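Local coordinates for glycoside hydrolase, GH17 family (Formosa sp. Hel1_33_131, PDB 6FCG), which probably hydrolyses internal beta-1,3-glucosidic linkages of laminarin, the storage glucan of marine microalgae, as an endo-acting laminarinase, at residues A194-K198 against G199-K203; W255-F258 against G259-E263; D385-K389 against G390-G394. One frame throughout, in Å; residues are numbered along the deposited sequence.

Contact 1 (A194-K198 against G199-K203); sequences ALKKK and GDLSK
Gly199 donates its N-H back into the last helical turn, its N 3.1 Å from Lys196 O, and so begins the Schellman motif that ends helix 182-197. The donor stands well above the carbonyl plane of Lys196, 70° out of it. A positive phi of 93° lets the chain reverse here, and a beta carbon at these angles would collide with the carbonyl O of Lys198, which explains the glycine. Asp200 follows with a weak and bent bond from its N to Leu195 O (3.0 Å). Its carboxylate turns to the aliphatic end of Lys198: OD2 lies 3.3 Å from Lys198 CE, while the salt bridge to Lys198 NZ is long. The methyl CD2 of Leu195 also approaches OD2. Leu201 N gives Leu195 O a second weak bond, and Leu201 CD1 packs on Leu195 CB at 4.0 Å. The backbone O of Leu201 receives a CA-H...O contact from Lys196, 155° at the hydrogen. Ser202 takes part through its carbonyl, whose O lies 3.4 Å from Lys196 CD; the lysine chain bends at its third side-chain torsion as it runs along this part of the loop. Its NZ finds its partners farther on, in Leu205 O and Asp236. Lys203 lays CG 3.8 Å from Lys196 O, its chain extended beyond that carbon. The contact thus caps helix 182-197 and leads into strand 206-212 of the parallel sheet; helix 143-156 packs beside it, Val151 meeting Leu195, and Ala154 and Gln155 meeting Leu201.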
loop_
_atom_site.group_PDB
_atom_site.type_symbol
_atom_site.label_atom_id
_atom_site.label_comp_id
_atom_site.label_asym_id
_atom_site.label_seq_id
_atom_site.Cartn_x
_atom_site.Cartn_y
_atom_site.Cartn_z
ATOM N N ALA A 194 22.907 15.237 50.459
ATOM C CA ALA A 194 22.781 15.830 51.803
ATOM C C ALA A 194 22.662 14.765 52.904
ATOM O O ALA A 194 23.305 14.896 53.949
ATOM C CB ALA A 194 21.594 16.788 51.877
ATOM N N LEU A 195 21.858 13.721 52.677
ATOM C CA LEU A 195 21.834 12.564 53.589
ATOM C C LEU A 195 23.202 11.899 53.750
ATOM O O LEU A 195 23.512 11.417 54.832
ATOM C CB LEU A 195 20.835 11.513 53.147
ATOM C CG LEU A 195 19.342 11.844 53.232
ATOM C CD1 LEU A 195 18.556 10.626 52.705
ATOM C CD2 LEU A 195 18.867 12.237 54.632
ATOM N N LYS A 196 24.008 11.851 52.690
ATOM C CA LYS A 196 25.364 11.302 52.815
ATOM C C LYS A 196 26.268 12.195 53.670
ATOM O O LYS A 196 26.996 11.718 54.550
ATOM C CB LYS A 196 26.022 11.107 51.462
ATOM C CG LYS A 196 25.329 10.107 50.546
ATOM C CD LYS A 196 26.183 9.631 49.358
ATOM C CE LYS A 196 27.198 10.653 48.861
ATOM N NZ LYS A 196 27.752 10.331 47.526
ATOM N N LYS A 197 26.254 13.492 53.372
ATOM C CA LYS A 197 26.979 14.455 54.171
ATOM C C LYS A 197 26.616 14.448 55.656
ATOM O O LYS A 197 27.473 14.630 56.466
ATOM C CB LYS A 197 26.726 15.854 53.658
ATOM C CG LYS A 197 27.720 16.867 54.198
ATOM C CD LYS A 197 27.550 18.224 53.568
ATOM C CE LYS A 197 28.643 19.166 54.025
ATOM N NZ LYS A 197 28.555 20.441 53.273
ATOM N N LYS A 198 25.342 14.302 55.982
ATOM C CA LYS A 198 24.864 14.290 57.367
ATOM C C LYS A 198 25.095 12.909 58.051
ATOM O O LYS A 198 24.872 12.775 59.259
ATOM C CB LYS A 198 23.372 14.780 57.439
ATOM C CG LYS A 198 22.477 14.029 58.405
ATOM C CD LYS A 198 20.995 14.292 58.150
ATOM C CE LYS A 198 20.193 13.916 59.385
ATOM N NZ LYS A 198 18.795 14.402 59.294
ATOM N N GLY A 199 25.541 11.895 57.300
ATOM C CA GLY A 199 25.888 10.582 57.855
ATOM C C GLY A 199 24.797 9.514 57.854
ATOM O O GLY A 199 25.063 8.396 58.301
ATOM N N ASP A 200 23.610 9.817 57.318
ATOM C CA ASP A 200 22.527 8.822 57.204
ATOM C C ASP A 200 22.758 7.781 56.083
ATOM O O ASP A 200 22.093 6.747 56.045
ATOM C CB ASP A 200 21.160 9.497 56.988
ATOM C CG ASP A 200 20.646 10.247 58.224
ATOM O OD1 ASP A 200 21.211 10.095 59.334
ATOM O OD2 ASP A 200 19.643 10.987 58.080
ATOM N N LEU A 201 23.660 8.086 55.157
ATOM C CA LEU A 201 24.065 7.151 54.102
ATOM C C LEU A 201 25.564 7.181 54.027
ATOM O O LEU A 201 26.175 8.205 54.341
ATOM C CB LEU A 201 23.499 7.568 52.720
ATOM C CG LEU A 201 21.995 7.426 52.487
ATOM C CD1 LEU A 201 21.585 8.100 51.200
ATOM C CD2 LEU A 201 21.567 5.964 52.497
ATOM N N SER A 202 26.149 6.063 53.614
ATOM C CA SER A 202 27.580 5.958 53.460
ATOM C C SER A 202 28.105 7.035 52.523
ATOM O O SER A 202 27.507 7.357 51.530
ATOM C CB SER A 202 27.958 4.581 52.915
ATOM O OG SER A 202 29.183 4.646 52.214
ATOM N N LYS A 203 29.268 7.572 52.832
ATOM C CA LYS A 203 29.908 8.554 51.949
ATOM C C LYS A 203 30.380 7.970 50.626
ATOM O O LYS A 203 30.611 8.729 49.676
ATOM C CB LYS A 203 31.016 9.301 52.680
ATOM C CG LYS A 203 30.430 10.431 53.494
ATOM C CD LYS A 203 31.474 11.107 54.339
ATOM C CE LYS A 203 30.886 12.215 55.218
ATOM N NZ LYS A 203 32.024 12.774 55.995
#

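Contact 2 (W255-F258 against G259-E263); sequences WGVF and GDETE
Glu261 returns its carboxylate to the strand it has just left: OE1 accepts from Phe258 N at 2.9 Å, with an almost straight 178° at the hydrogen. The donor comes from above the carboxylate plane, 58° out of it. In exchange, Glu261 N donates to Phe258 O at 3.1 Å, tilted out of the carbonyl plane, so both backbone polar atoms of Phe258 are paired with one residue. CG of Glu261 lies anti to its own carbonyl carbon (chi1 -72°), and the extended chain beyond it runs beside the Phe258 side chain, ring and carboxylate planes nearly perpendicular. OE1 has a further partner in Arg276 of helix 266-294, which also donates to Gly256 O. With a glutamine in place of Glu261, the negative charge would be gone, and Arg276 would probably be left without its carboxylate mate. Glu261 CB rests 3.7 Å from Val257 CG1, giving the polar pairing an apolar flank. In the turn itself, Gly259 O accepts twice from Thr262, from the backbone N and from OG1, each at 3.2 Å, both at the start of the 3-10 segment 260-263. The positive phi of Gly259 favours a glycine at the entry to this segment. Chemically, the carboxylate shared by Phe258 N and Arg276 links the end of strand 257-258 to helix 266-294, and the arginine probably polarises it.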
loop_
_atom_site.group_PDB
_atom_site.type_symbol
_atom_site.label_atom_id
_atom_site.label_comp_id
_atom_site.label_asym_id
_atom_site.label_seq_id
_atom_site.Cartn_x
_atom_site.Cartn_y
_atom_site.Cartn_z
ATOM N N TRP A 255 22.190 2.550 9.188
ATOM C CA TRP A 255 21.780 1.141 9.154
ATOM C C TRP A 255 21.494 0.683 7.728
ATOM O O TRP A 255 20.615 1.226 7.057
ATOM C CB TRP A 255 20.522 0.967 10.006
ATOM C CG TRP A 255 19.975 -0.414 10.034
ATOM C CD1 TRP A 255 18.793 -0.819 9.512
ATOM C CD2 TRP A 255 20.581 -1.555 10.598
ATOM N NE1 TRP A 255 18.634 -2.138 9.707
ATOM C CE2 TRP A 255 19.724 -2.621 10.377
ATOM C CE3 TRP A 255 21.779 -1.785 11.260
ATOM C CZ2 TRP A 255 20.014 -3.920 10.806
ATOM C CZ3 TRP A 255 22.070 -3.064 11.685
ATOM C CH2 TRP A 255 21.198 -4.114 11.451
ATOM N N GLY A 256 22.247 -0.307 7.279
ATOM C CA GLY A 256 22.009 -0.930 6.006
ATOM C C GLY A 256 23.213 -1.649 5.446
ATOM O O GLY A 256 24.229 -1.827 6.119
ATOM N N VAL A 257 23.042 -2.122 4.216
ATOM C CA VAL A 257 24.139 -2.606 3.377
ATOM C C VAL A 257 24.268 -1.543 2.298
ATOM O O VAL A 257 23.303 -1.286 1.561
ATOM C CB VAL A 257 23.809 -3.983 2.777
ATOM C CG1 VAL A 257 24.953 -4.487 1.923
ATOM C CG2 VAL A 257 23.534 -4.976 3.889
ATOM N N PHE A 258 25.442 -0.906 2.237
ATOM C CA PHE A 258 25.662 0.302 1.406
ATOM C C PHE A 258 26.646 0.022 0.276
ATOM O O PHE A 258 27.687 -0.624 0.477
ATOM C CB PHE A 258 26.196 1.470 2.256
ATOM C CG PHE A 258 25.225 1.984 3.316
ATOM C CD1 PHE A 258 24.335 3.019 3.026
ATOM C CD2 PHE A 258 25.233 1.458 4.599
ATOM C CE1 PHE A 258 23.461 3.502 3.993
ATOM C CE2 PHE A 258 24.367 1.927 5.557
ATOM C CZ PHE A 258 23.479 2.959 5.260
ATOM N N GLY A 259 26.299 0.497 -0.915
ATOM C CA GLY A 259 27.141 0.396 -2.123
ATOM C C GLY A 259 27.848 -0.932 -2.375
ATOM O O GLY A 259 27.206 -1.983 -2.431
ATOM N N ASP A 260 29.172 -0.855 -2.498
ATOM C CA ASP A 260 30.041 -1.995 -2.797
ATOM C C ASP A 260 29.900 -3.179 -1.864
ATOM O O ASP A 260 30.304 -4.282 -2.235
ATOM C CB ASP A 260 31.519 -1.559 -2.802
ATOM C CG ASP A 260 31.927 -0.888 -4.115
ATOM O OD1 ASP A 260 31.608 -1.431 -5.196
ATOM O OD2 ASP A 260 32.566 0.187 -4.064
ATOM N N GLU A 261 29.349 -2.953 -0.663
ATOM C CA GLU A 261 29.101 -4.021 0.324
ATOM C C GLU A 261 28.225 -5.173 -0.196
ATOM O O GLU A 261 28.382 -6.305 0.261
ATOM C CB GLU A 261 28.510 -3.449 1.622
ATOM C CG GLU A 261 29.509 -2.668 2.471
ATOM C CD GLU A 261 28.867 -1.716 3.468
ATOM O OE1 GLU A 261 27.666 -1.878 3.831
ATOM O OE2 GLU A 261 29.564 -0.772 3.893
ATOM N N THR A 262 27.366 -4.892 -1.179
ATOM C CA THR A 262 26.535 -5.894 -1.879
ATOM C C THR A 262 27.372 -7.040 -2.442
ATOM O O THR A 262 26.942 -8.193 -2.402
ATOM C CB THR A 262 25.867 -5.243 -3.108
ATOM O OG1 THR A 262 24.928 -4.250 -2.671
ATOM C CG2 THR A 262 25.164 -6.266 -4.048
ATOM N N GLU A 263 28.560 -6.720 -2.959
ATOM C CA GLU A 263 29.496 -7.728 -3.495
ATOM C C GLU A 263 30.178 -8.566 -2.396
ATOM O O GLU A 263 30.811 -9.560 -2.714
ATOM C CB GLU A 263 30.560 -7.076 -4.406
#

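Contact 3 (D385-K389 against G390-G394); sequences DLVDK and GVFEG
Phe392 folds back against the last turn of helix 384-388, and the CD2-CE2 side of its ring lies against two helix side chains. Val387 puts its methyl CG2 at the ring's edge, near the ring plane, 3.9 Å from Phe392 CD2; the two side chains cross at about a right angle. Leu386 CB meets Phe392 CE2 at 3.9 Å. CG of the phenylalanine is anti to the carbonyl carbon (chi1 -53°), a torsion that carries the ring back to the helix although its CB is not directed at it. One ring face is topped by Val391, whose CG1 stands 4.2 Å above the plane and over its centre. The other branch of that valine, CG2, faces the helix and meets Leu386 CD2 at 4.3 Å. The two methyls of Val391 therefore serve different surfaces, one the ring and one the leucine.

The backbone that brings these bumps together is a Schellman motif running into a type I turn from Gly390 to Glu393. Gly390 N donates to Val387 O at 3.0 Å from above the carbonyl plane, whereas Val391 N reaches Leu386 O at 3.3 Å nearly in line with its C=O bond. Gly390 has a phi of 85°, at which a beta carbon would run into the carbonyl O of Lys389. Outside the two segments, Phe373 meets Phe392 edge-to-face, and Ile77 of helix 68-80 also touches that ring. Asp388, on the helix surface, pairs with Lys404. The chemistry is divided: backbone N-H groups satisfy carbonyls of the last helical turn, while the hydrocarbon side chains of Leu386, Val387, Val391 and Phe392 pack by dispersion, with no charged group among those four.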
loop_
_atom_site.group_PDB
_atom_site.type_symbol
_atom_site.label_atom_id
_atom_site.label_comp_id
_atom_site.label_asym_id
_atom_site.label_seq_id
_atom_site.Cartn_x
_atom_site.Cartn_y
_atom_site.Cartn_z
ATOM N N ASP A 385 27.927 -20.649 23.743
ATOM C CA ASP A 385 29.287 -21.038 24.026
ATOM C C ASP A 385 29.451 -21.364 25.517
ATOM O O ASP A 385 30.053 -22.373 25.870
ATOM C CB ASP A 385 30.228 -19.916 23.582
ATOM C CG ASP A 385 31.632 -20.394 23.319
ATOM O OD1 ASP A 385 32.096 -21.352 23.986
ATOM O OD2 ASP A 385 32.290 -19.768 22.459
ATOM N N LEU A 386 28.894 -20.524 26.381
ATOM C CA LEU A 386 28.919 -20.774 27.820
ATOM C C LEU A 386 28.152 -22.003 28.259
ATOM O O LEU A 386 28.566 -22.660 29.212
ATOM C CB LEU A 386 28.366 -19.590 28.601
ATOM C CG LEU A 386 29.127 -18.265 28.494
ATOM C CD1 LEU A 386 28.562 -17.219 29.464
ATOM C CD2 LEU A 386 30.627 -18.422 28.732
ATOM N N VAL A 387 27.040 -22.315 27.612
ATOM C CA VAL A 387 26.338 -23.559 27.929
ATOM C C VAL A 387 27.260 -24.763 27.676
ATOM O O VAL A 387 27.348 -25.665 28.508
ATOM C CB VAL A 387 25.015 -23.724 27.143
ATOM C CG1 VAL A 387 24.373 -25.095 27.375
ATOM C CG2 VAL A 387 24.046 -22.629 27.547
ATOM N N ASP A 388 27.946 -24.758 26.533
ATOM C CA ASP A 388 28.872 -25.844 26.148
ATOM C C ASP A 388 30.029 -26.012 27.130
ATOM O O ASP A 388 30.436 -27.127 27.407
ATOM C CB ASP A 388 29.432 -25.631 24.720
ATOM C CG ASP A 388 28.361 -25.722 23.630
ATOM O OD1 ASP A 388 27.227 -26.177 23.933
ATOM O OD2 ASP A 388 28.658 -25.309 22.490
ATOM N N LYS A 389 30.538 -24.909 27.665
ATOM C CA LYS A 389 31.610 -24.985 28.644
ATOM C C LYS A 389 31.106 -25.512 29.994
ATOM O O LYS A 389 31.924 -25.703 30.883
ATOM C CB LYS A 389 32.292 -23.623 28.879
ATOM C CG LYS A 389 32.639 -22.820 27.639
ATOM C CD LYS A 389 34.121 -22.685 27.342
ATOM C CE LYS A 389 34.326 -21.522 26.366
ATOM N NZ LYS A 389 35.726 -21.339 25.895
ATOM N N GLY A 390 29.793 -25.690 30.174
ATOM C CA GLY A 390 29.245 -26.209 31.419
ATOM C C GLY A 390 28.997 -25.183 32.523
ATOM O O GLY A 390 28.661 -25.555 33.646
ATOM N N VAL A 391 29.094 -23.897 32.195
ATOM C CA VAL A 391 28.940 -22.809 33.160
ATOM C C VAL A 391 27.614 -22.863 33.944
ATOM O O VAL A 391 27.590 -22.498 35.117
ATOM C CB VAL A 391 29.121 -21.429 32.454
ATOM C CG1 VAL A 391 28.760 -20.242 33.354
ATOM C CG2 VAL A 391 30.567 -21.270 31.995
ATOM N N PHE A 392 26.529 -23.325 33.310
ATOM C CA PHE A 392 25.216 -23.371 33.960
ATOM C C PHE A 392 24.821 -24.756 34.409
ATOM O O PHE A 392 23.680 -25.003 34.742
ATOM C CB PHE A 392 24.121 -22.836 33.039
ATOM C CG PHE A 392 24.411 -21.486 32.486
ATOM C CD1 PHE A 392 24.378 -20.366 33.300
ATOM C CD2 PHE A 392 24.755 -21.323 31.160
ATOM C CE1 PHE A 392 24.681 -19.108 32.788
ATOM C CE2 PHE A 392 25.060 -20.066 30.645
ATOM C CZ PHE A 392 25.027 -18.965 31.459
ATOM N N GLU A 393 25.757 -25.678 34.441
ATOM C CA GLU A 393 25.418 -27.049 34.797
ATOM C C GLU A 393 24.921 -27.184 36.272
ATOM O O GLU A 393 25.471 -26.581 37.205
ATOM C CB GLU A 393 26.597 -27.902 34.385
ATOM C CG GLU A 393 26.393 -29.386 34.624
ATOM C CD GLU A 393 26.483 -30.227 33.381
ATOM O OE1 GLU A 393 27.449 -30.094 32.605
ATOM O OE2 GLU A 393 25.583 -31.061 33.215
ATOM N N GLY A 394 23.805 -27.892 36.450
ATOM C CA GLY A 394 23.165 -28.034 37.757
ATOM C C GLY A 394 22.190 -26.919 38.115
ATOM O O GLY A 394 21.491 -27.020 39.139
#

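Overall arrangement
The three contacts come in series along the chain, 194-203, then 255-263, then 385-394, and none touches another. Contacts 1 and 2 lie on opposite sides of the chain's centre, their own centres 55 Å apart; contact 3 is 43 Å from contact 1 and 37 Å from contact 2, centre to centre. Contacts 1 and 3 are both Schellman ends of helices, 182-197 and 384-388. Contact 2 instead joins strand 257-258 to the approach of helix 266-294. Contact 1 alone leads directly into a strand of the central parallel sheet, consistent with the TIM-barrel clan of this family. Together they mark three separate peripheral turns where the chain changes direction.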